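Long-range contact in adapter protein MecA 1 (Bacillus subtilis, PDB 3JTP), which acts as an adapter that delivers unfolded or aggregated proteins, and the competence regulator ComK, to the ClpC protease: residues Thr33-Glu38 with Gly80-Ser85. The protein carries 3 engineered substitutions. Sequence-based numbering, arbitrary orientation.
Sequences TLYSFE and GKLIIS
Leu34 O is gripped by two successive amides of the facing strand. The stronger bond comes from Ile83 N, 2.9 Å from Leu34 O and tilted somewhat from the carbonyl plane. Ile84 N adds a weak one, 3.4 Å from Leu34 O. Two residues opposite one is the signature of a classic beta bulge, and it shifts the antiparallel register by one. Leu34 N closes the pair with a straight bond to Ile84 O. Beyond the bulge, Ser36 and Lys81 form a regular hydrogen-bonded pair, with Ser36 N 3.0 Å from Lys81 O and in its carbonyl plane. The same oxygen takes a CA-H...O contact from Tyr35.

Ile83, whose psi of -55° departs from the extended values of the rest of the strand, as the first residue of a classic bulge does, turns its side chain toward strand 33-37. Ile83 CG2 meets Leu34 CD2, while Ile83 CD1 reaches along to lie 3.4 Å from Ser36 N and also near Ser36 OG. On the face carrying Tyr35 and Leu82, the leucine has CG anti to the backbone N (chi1 169°), which brings Leu82 CD1 over one face of the Tyr35 ring in a CH-pi contact, 4.1 Å from the centroid and offset toward the rim. The same methyl is also pressed by Thr33 CG2, 3.4 Å from Leu82 CD1, a tight carbon-carbon approach. A serine in place of Tyr35 would probably leave Leu82 CD1 without its aromatic platform.

Strand 81-84 is an edge strand of the antiparallel sheet in this C-terminal domain, the part that interacts with ClpC; it is hydrogen-bonded to strand 31-37, which pairs in turn with strand 40-46. Thr33 OG1 bonds to Glu86 N just past the edge strand. Tyr35 packs on Ile73 and Glu77 of helix 73-79, whereas Leu34 meets Phe16 and Val19 of helix 16-24 and Ala88 of helix 88-96.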
ATOM      1  N   THR A  33      -3.934  -4.102   0.162  1.00 43.07           N
ATOM      2  CA  THR A  33      -4.980  -3.894  -0.835  1.00 42.25           C
ATOM      3  C   THR A  33      -4.812  -2.502  -1.442  1.00 39.32           C
ATOM      4  O   THR A  33      -4.546  -1.527  -0.736  1.00 38.21           O
ATOM      5  CB  THR A  33      -6.403  -4.092  -0.233  1.00 45.64           C
ATOM      6  OG1 THR A  33      -6.515  -5.433   0.255  1.00 48.49           O
ATOM      7  CG2 THR A  33      -7.515  -3.841  -1.282  1.00 41.30           C
ATOM      8  N   LEU A  34      -4.937  -2.421  -2.761  1.00 39.18           N
ATOM      9  CA  LEU A  34      -4.696  -1.168  -3.461  1.00 42.06           C
ATOM     10  C   LEU A  34      -5.980  -0.593  -4.055  1.00 39.86           C
ATOM     11  O   LEU A  34      -6.739  -1.314  -4.702  1.00 40.69           O
ATOM     12  CB  LEU A  34      -3.634  -1.376  -4.554  1.00 40.12           C
ATOM     13  CG  LEU A  34      -3.243  -0.147  -5.379  1.00 40.13           C
ATOM     14  CD1 LEU A  34      -2.305   0.796  -4.605  1.00 35.17           C
ATOM     15  CD2 LEU A  34      -2.599  -0.588  -6.695  1.00 40.18           C
ATOM     16  N   TYR A  35      -6.211   0.702  -3.825  1.00 39.62           N
ATOM     17  CA  TYR A  35      -7.349   1.423  -4.387  1.00 39.24           C
ATOM     18  C   TYR A  35      -6.851   2.668  -5.133  1.00 42.03           C
ATOM     19  O   TYR A  35      -5.742   3.140  -4.868  1.00 42.46           O
ATOM     20  CB  TYR A  35      -8.304   1.909  -3.279  1.00 40.65           C
ATOM     21  CG  TYR A  35      -8.975   0.845  -2.448  1.00 43.72           C
ATOM     22  CD1 TYR A  35     -10.311   0.492  -2.651  1.00 45.22           C
ATOM     23  CD2 TYR A  35      -8.283   0.209  -1.433  1.00 47.10           C
ATOM     24  CE1 TYR A  35     -10.920  -0.485  -1.868  1.00 45.79           C
ATOM     25  CE2 TYR A  35      -8.875  -0.760  -0.657  1.00 45.21           C
ATOM     26  CZ  TYR A  35     -10.180  -1.105  -0.874  1.00 47.95           C
ATOM     27  OH  TYR A  35     -10.713  -2.083  -0.075  1.00 55.90           O
ATOM     28  N   SER A  36      -7.667   3.217  -6.036  1.00 40.62           N
ATOM     29  CA  SER A  36      -7.478   4.613  -6.463  1.00 41.88           C
ATOM     30  C   SER A  36      -8.621   5.456  -5.949  1.00 45.31           C
ATOM     31  O   SER A  36      -9.707   4.941  -5.682  1.00 46.23           O
ATOM     32  CB  SER A  36      -7.380   4.780  -7.990  1.00 39.08           C
ATOM     33  OG  SER A  36      -8.425   4.111  -8.678  1.00 42.16           O
ATOM     34  N   PHE A  37      -8.376   6.756  -5.836  1.00 45.75           N
ATOM     35  CA  PHE A  37      -9.384   7.677  -5.364  1.00 47.82           C
ATOM     36  C   PHE A  37      -8.921   9.110  -5.627  1.00 50.28           C
ATOM     37  O   PHE A  37      -7.859   9.533  -5.165  1.00 46.69           O
ATOM     38  CB  PHE A  37      -9.664   7.422  -3.876  1.00 49.22           C
ATOM     39  CG  PHE A  37     -10.708   8.327  -3.281  1.00 54.72           C
ATOM     40  CD1 PHE A  37     -12.040   8.218  -3.659  1.00 54.94           C
ATOM     41  CD2 PHE A  37     -10.360   9.271  -2.322  1.00 54.24           C
ATOM     42  CE1 PHE A  37     -13.016   9.062  -3.102  1.00 62.60           C
ATOM     43  CE2 PHE A  37     -11.330  10.115  -1.757  1.00 57.88           C
ATOM     44  CZ  PHE A  37     -12.654  10.013  -2.150  1.00 59.77           C
ATOM     45  N   GLU A  38      -9.708   9.845  -6.408  1.00 53.21           N
ATOM     46  CA  GLU A  38      -9.433  11.249  -6.650  1.00 49.80           C
ATOM     47  C   GLU A  38      -7.996  11.487  -7.099  1.00 50.91           C
ATOM     48  O   GLU A  38      -7.316  12.352  -6.552  1.00 52.45           O
ATOM     49  CB  GLU A  38      -9.669  12.064  -5.374  1.00 53.64           C
ATOM     50  CG  GLU A  38     -11.104  12.172  -4.935  1.00 55.25           C
ATOM     51  CD  GLU A  38     -12.002  12.692  -6.035  1.00 60.47           C
ATOM     52  OE1 GLU A  38     -11.581  13.618  -6.777  1.00 59.18           O
ATOM     53  OE2 GLU A  38     -13.133  12.172  -6.151  1.00 61.52           O
ATOM     54  N   GLY A  80     -14.156   4.493  -4.026  1.00 58.05           N
ATOM     55  CA  GLY A  80     -12.889   4.248  -4.685  1.00 52.55           C
ATOM     56  C   GLY A  80     -12.947   3.066  -5.637  1.00 52.74           C
ATOM     57  O   GLY A  80     -13.857   2.237  -5.574  1.00 50.91           O
ATOM     58  N   LYS A  81     -11.970   2.981  -6.531  1.00 50.55           N
ATOM     59  CA  LYS A  81     -11.868   1.822  -7.402  1.00 48.17           C
ATOM     60  C   LYS A  81     -10.950   0.813  -6.743  1.00 46.06           C
ATOM     61  O   LYS A  81      -9.784   1.101  -6.456  1.00 48.20           O
ATOM     62  CB  LYS A  81     -11.323   2.219  -8.783  1.00 48.99           C
ATOM     63  CG  LYS A  81     -11.005   1.043  -9.687  1.00 45.17           C
ATOM     64  CD  LYS A  81     -12.267   0.331 -10.140  1.00 44.94           C
ATOM     65  CE  LYS A  81     -11.909  -0.995 -10.818  1.00 51.28           C
ATOM     66  NZ  LYS A  81     -13.084  -1.618 -11.499  1.00 54.42           N
ATOM     67  N   LEU A  82     -11.454  -0.383  -6.500  1.00 44.14           N
ATOM     68  CA  LEU A  82     -10.615  -1.428  -5.959  1.00 39.74           C
ATOM     69  C   LEU A  82      -9.779  -1.988  -7.100  1.00 43.14           C
ATOM     70  O   LEU A  82     -10.310  -2.368  -8.138  1.00 43.05           O
ATOM     71  CB  LEU A  82     -11.472  -2.509  -5.313  1.00 44.00           C
ATOM     72  CG  LEU A  82     -10.790  -3.807  -4.906  1.00 45.44           C
ATOM     73  CD1 LEU A  82      -9.635  -3.546  -3.972  1.00 42.53           C
ATOM     74  CD2 LEU A  82     -11.823  -4.738  -4.248  1.00 51.03           C
ATOM     75  N   ILE A  83      -8.464  -2.027  -6.918  1.00 42.04           N
ATOM     76  CA  ILE A  83      -7.575  -2.393  -8.026  1.00 41.22           C
ATOM     77  C   ILE A  83      -7.061  -3.814  -7.843  1.00 42.59           C
ATOM     78  O   ILE A  83      -7.237  -4.655  -8.728  1.00 41.45           O
ATOM     79  CB  ILE A  83      -6.420  -1.344  -8.214  1.00 43.19           C
ATOM     80  CG1 ILE A  83      -7.020   0.034  -8.493  1.00 41.05           C
ATOM     81  CG2 ILE A  83      -5.454  -1.755  -9.340  1.00 39.83           C
ATOM     82  CD1 ILE A  83      -6.080   1.199  -8.209  1.00 40.88           C
ATOM     83  N   ILE A  84      -6.441  -4.078  -6.691  1.00 41.99           N
ATOM     84  CA  ILE A  84      -6.049  -5.432  -6.294  1.00 45.42           C
ATOM     85  C   ILE A  84      -6.384  -5.611  -4.813  1.00 46.71           C
ATOM     86  O   ILE A  84      -6.163  -4.689  -4.007  1.00 39.62           O
ATOM     87  CB  ILE A  84      -4.521  -5.671  -6.452  1.00 45.41           C
ATOM     88  CG1 ILE A  84      -4.022  -5.179  -7.807  1.00 44.53           C
ATOM     89  CG2 ILE A  84      -4.172  -7.161  -6.240  1.00 42.68           C
ATOM     90  CD1 ILE A  84      -4.360  -6.113  -8.947  1.00 54.27           C
ATOM     91  N   SER A  85      -6.906  -6.779  -4.436  1.00 43.72           N
ATOM     92  CA  SER A  85      -7.090  -7.040  -3.008  1.00 46.49           C
ATOM     93  C   SER A  85      -6.094  -8.046  -2.445  1.00 45.54           C
ATOM     94  O   SER A  85      -5.693  -8.989  -3.122  1.00 49.64           O
ATOM     95  CB  SER A  85      -8.528  -7.450  -2.661  1.00 51.94           C
ATOM     96  OG  SER A  85      -9.004  -8.488  -3.492  1.00 48.55           O
TER